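Local structure of 450aa long hypothetical fmu protein (Pyrococcus horikoshii, 2YXL) at residues P339-G344 with S391-E396. The protein probably methylates cytosine at carbon 5 in RNA, using S-adenosyl-L-methionine as the methyl donor. Sequence-based numbering, arbitrary orientation.
Sequences PCTSSG and SIFKEE. With SFG (sinefungin), chain B.
Thr341 is held by the carboxylate of Glu396 through two hydrogen bonds. Thr341 N donates to Glu396 OE1 at 2.8 Å. Thr341 OG1 donates to Glu396 OE2 at 2.7 Å. Both oxygens use their syn lone pairs, so one carboxylate grips backbone and side chain of the same residue. OG1 is in place for this because it sits between the backbone N and the carbonyl carbon of Thr341 (chi1 52°). Glu396 OE2 takes a second bond from Ser391 OG, again 2.7 Å, which arrives from above the carboxylate plane. Gln368 of helix 361-376 also bonds OE1, so both oxygens of this buried acid have more than one partner. An alanine in place of Glu396 would probably leave the N-H and hydroxyl of Thr341, and the hydroxyl of Ser391, without their acceptor.

A backbone-to-side-chain hydrogen bond also links the two segments. Ile392 N donates to Ser343 OG over 2.9 Å, nearly straight at 170°. Within segment 391-396, Ser391 OG accepts from Phe393 N at 3.2 Å, closing an ST turn.

Van der Waals packing completes the contact. The hydroxyl OG of Ser343 lies over one face of the Phe393 ring, toward its rim. Among the nonpolar contacts, Ser343 CB is 3.5 Å from Phe393 CE1. Ile392 CG2 rests on Gly344 CA at 3.8 Å. Leu161 and Ile168 of helix 159-169 also touch Phe393.

The two loops follow the parallel strands 331-337 and 383-389 of the Rossmann-like methyltransferase domain. Pro339 packs its CG against sinefungin C8 at 3.4 Å. Cys340 lies beside Cys390, the predicted nucleophile. Such a pair of cysteines on neighbouring loops is characteristic of the active site of RsmB/NOP RNA cytosine-5 methyltransferases.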
loop_
_atom_site.group_PDB
_atom_site.type_symbol
_atom_site.label_atom_id
_atom_site.label_comp_id
_atom_site.label_asym_id
_atom_site.label_seq_id
_atom_site.Cartn_x
_atom_site.Cartn_y
_atom_site.Cartn_z
ATOM N N PRO A 339 8.406 -3.973 9.118
ATOM C CA PRO A 339 8.593 -4.004 7.673
ATOM C C PRO A 339 8.280 -5.409 7.182
ATOM O O PRO A 339 8.675 -6.388 7.822
ATOM C CB PRO A 339 10.087 -3.688 7.499
ATOM C CG PRO A 339 10.697 -3.906 8.843
ATOM C CD PRO A 339 9.629 -3.534 9.812
ATOM N N CYS A 340 7.548 -5.510 6.079
ATOM C CA CYS A 340 7.072 -6.804 5.610
ATOM C C CYS A 340 6.906 -6.835 4.098
ATOM O O CYS A 340 7.211 -5.856 3.415
ATOM C CB CYS A 340 5.760 -7.171 6.313
ATOM S SG CYS A 340 4.370 -6.105 5.898
ATOM N N THR A 341 6.422 -7.967 3.590
ATOM C CA THR A 341 6.207 -8.168 2.154
ATOM C C THR A 341 5.097 -7.292 1.569
ATOM O O THR A 341 5.107 -7.001 0.372
ATOM C CB THR A 341 5.874 -9.640 1.831
ATOM O OG1 THR A 341 4.789 -10.086 2.660
ATOM C CG2 THR A 341 7.098 -10.529 2.033
ATOM N N SER A 342 4.148 -6.892 2.415
ATOM C CA SER A 342 2.975 -6.095 2.011
ATOM C C SER A 342 1.940 -6.880 1.198
ATOM O O SER A 342 1.065 -6.283 0.567
ATOM C CB SER A 342 3.391 -4.812 1.267
ATOM O OG SER A 342 3.716 -3.771 2.172
ATOM N N SER A 343 2.031 -8.210 1.228
ATOM C CA SER A 343 1.158 -9.086 0.433
ATOM C C SER A 343 -0.335 -8.858 0.687
ATOM O O SER A 343 -1.165 -9.086 -0.194
ATOM C CB SER A 343 1.505 -10.553 0.678
ATOM O OG SER A 343 1.425 -10.863 2.059
ATOM N N GLY A 344 -0.667 -8.410 1.894
ATOM C CA GLY A 344 -2.045 -8.093 2.240
ATOM C C GLY A 344 -2.564 -6.814 1.608
ATOM O O GLY A 344 -3.758 -6.524 1.687
ATOM N N SER A 391 0.918 -8.305 5.992
ATOM C CA SER A 391 1.227 -9.473 5.180
ATOM C C SER A 391 0.257 -10.597 5.521
ATOM O O SER A 391 -0.233 -10.681 6.646
ATOM C CB SER A 391 2.667 -9.925 5.428
ATOM O OG SER A 391 2.912 -11.194 4.845
ATOM N N ILE A 392 -0.012 -11.461 4.547
ATOM C CA ILE A 392 -0.919 -12.588 4.755
ATOM C C ILE A 392 -0.178 -13.905 4.985
ATOM O O ILE A 392 -0.801 -14.928 5.277
ATOM C CB ILE A 392 -1.919 -12.752 3.587
ATOM C CG1 ILE A 392 -1.178 -12.887 2.254
ATOM C CG2 ILE A 392 -2.916 -11.583 3.575
ATOM C CD1 ILE A 392 -1.949 -13.639 1.183
ATOM N N PHE A 393 1.147 -13.871 4.860
ATOM C CA PHE A 393 1.964 -15.075 4.969
ATOM C C PHE A 393 2.195 -15.493 6.416
ATOM O O PHE A 393 2.512 -14.661 7.271
ATOM C CB PHE A 393 3.309 -14.884 4.262
ATOM C CG PHE A 393 3.193 -14.570 2.794
ATOM C CD1 PHE A 393 3.862 -13.475 2.253
ATOM C CD2 PHE A 393 2.420 -15.366 1.951
ATOM C CE1 PHE A 393 3.771 -13.176 0.893
ATOM C CE2 PHE A 393 2.319 -15.073 0.590
ATOM C CZ PHE A 393 2.998 -13.977 0.062
ATOM N N LYS A 394 2.040 -16.788 6.677
ATOM C CA LYS A 394 2.275 -17.350 8.006
ATOM C C LYS A 394 3.721 -17.155 8.459
ATOM O O LYS A 394 3.971 -16.941 9.644
ATOM C CB LYS A 394 1.907 -18.837 8.043
ATOM C CG LYS A 394 0.410 -19.111 8.002
ATOM C CD LYS A 394 0.123 -20.580 7.739
ATOM C CE LYS A 394 -1.360 -20.817 7.507
ATOM N NZ LYS A 394 -1.641 -22.216 7.072
ATOM N N GLU A 395 4.654 -17.216 7.507
ATOM C CA GLU A 395 6.090 -17.046 7.775
ATOM C C GLU A 395 6.445 -15.735 8.474
ATOM O O GLU A 395 7.374 -15.691 9.280
ATOM C CB GLU A 395 6.899 -17.166 6.481
ATOM C CG GLU A 395 7.408 -18.574 6.174
ATOM C CD GLU A 395 6.304 -19.562 5.816
ATOM O OE1 GLU A 395 6.541 -20.779 5.960
ATOM O OE2 GLU A 395 5.208 -19.130 5.390
ATOM N N GLU A 396 5.704 -14.677 8.156
ATOM C CA GLU A 396 5.940 -13.361 8.736
ATOM C C GLU A 396 5.105 -13.134 9.987
ATOM O O GLU A 396 5.350 -12.196 10.748
ATOM C CB GLU A 396 5.618 -12.279 7.710
ATOM C CG GLU A 396 6.654 -12.125 6.623
ATOM C CD GLU A 396 6.147 -11.281 5.478
ATOM O OE1 GLU A 396 6.384 -10.057 5.494
ATOM O OE2 GLU A 396 5.494 -11.839 4.569
HETATM N N SFG B . 4.221 1.890 11.045
HETATM C CA SFG B . 4.297 2.726 9.833
HETATM C C SFG B . 2.990 3.527 9.658
HETATM O O SFG B . 3.047 4.576 8.984
HETATM O OXT SFG B . 1.962 3.083 10.213
HETATM C CB SFG B . 4.594 1.850 8.600
HETATM C CG SFG B . 5.986 1.200 8.701
HETATM C CD SFG B . 6.361 0.388 7.452
HETATM N NE SFG B . 5.420 -0.734 7.317
HETATM C "C5'" SFG B . 7.782 -0.213 7.545
HETATM C "C4'" SFG B . 8.892 0.811 7.892
HETATM O "O4'" SFG B . 9.928 0.061 8.569
HETATM C "C3'" SFG B . 9.578 1.441 6.666
HETATM O "O3'" SFG B . 9.426 2.866 6.734
HETATM C "C2'" SFG B . 11.055 1.046 6.807
HETATM O "O2'" SFG B . 11.922 2.133 6.458
HETATM C "C1'" SFG B . 11.155 0.768 8.302
HETATM N N9 SFG B . 12.294 -0.108 8.703
HETATM C C8 SFG B . 12.685 -1.235 8.103
HETATM N N7 SFG B . 13.729 -1.751 8.752
HETATM C C5 SFG B . 14.009 -0.948 9.774
HETATM C C6 SFG B . 14.971 -0.966 10.781
HETATM N N6 SFG B . 15.869 -1.946 10.848
HETATM N N1 SFG B . 14.981 0.026 11.689
HETATM C C2 SFG B . 14.092 1.010 11.633
HETATM N N3 SFG B . 13.164 1.054 10.685
HETATM C C4 SFG B . 13.096 0.094 9.746
#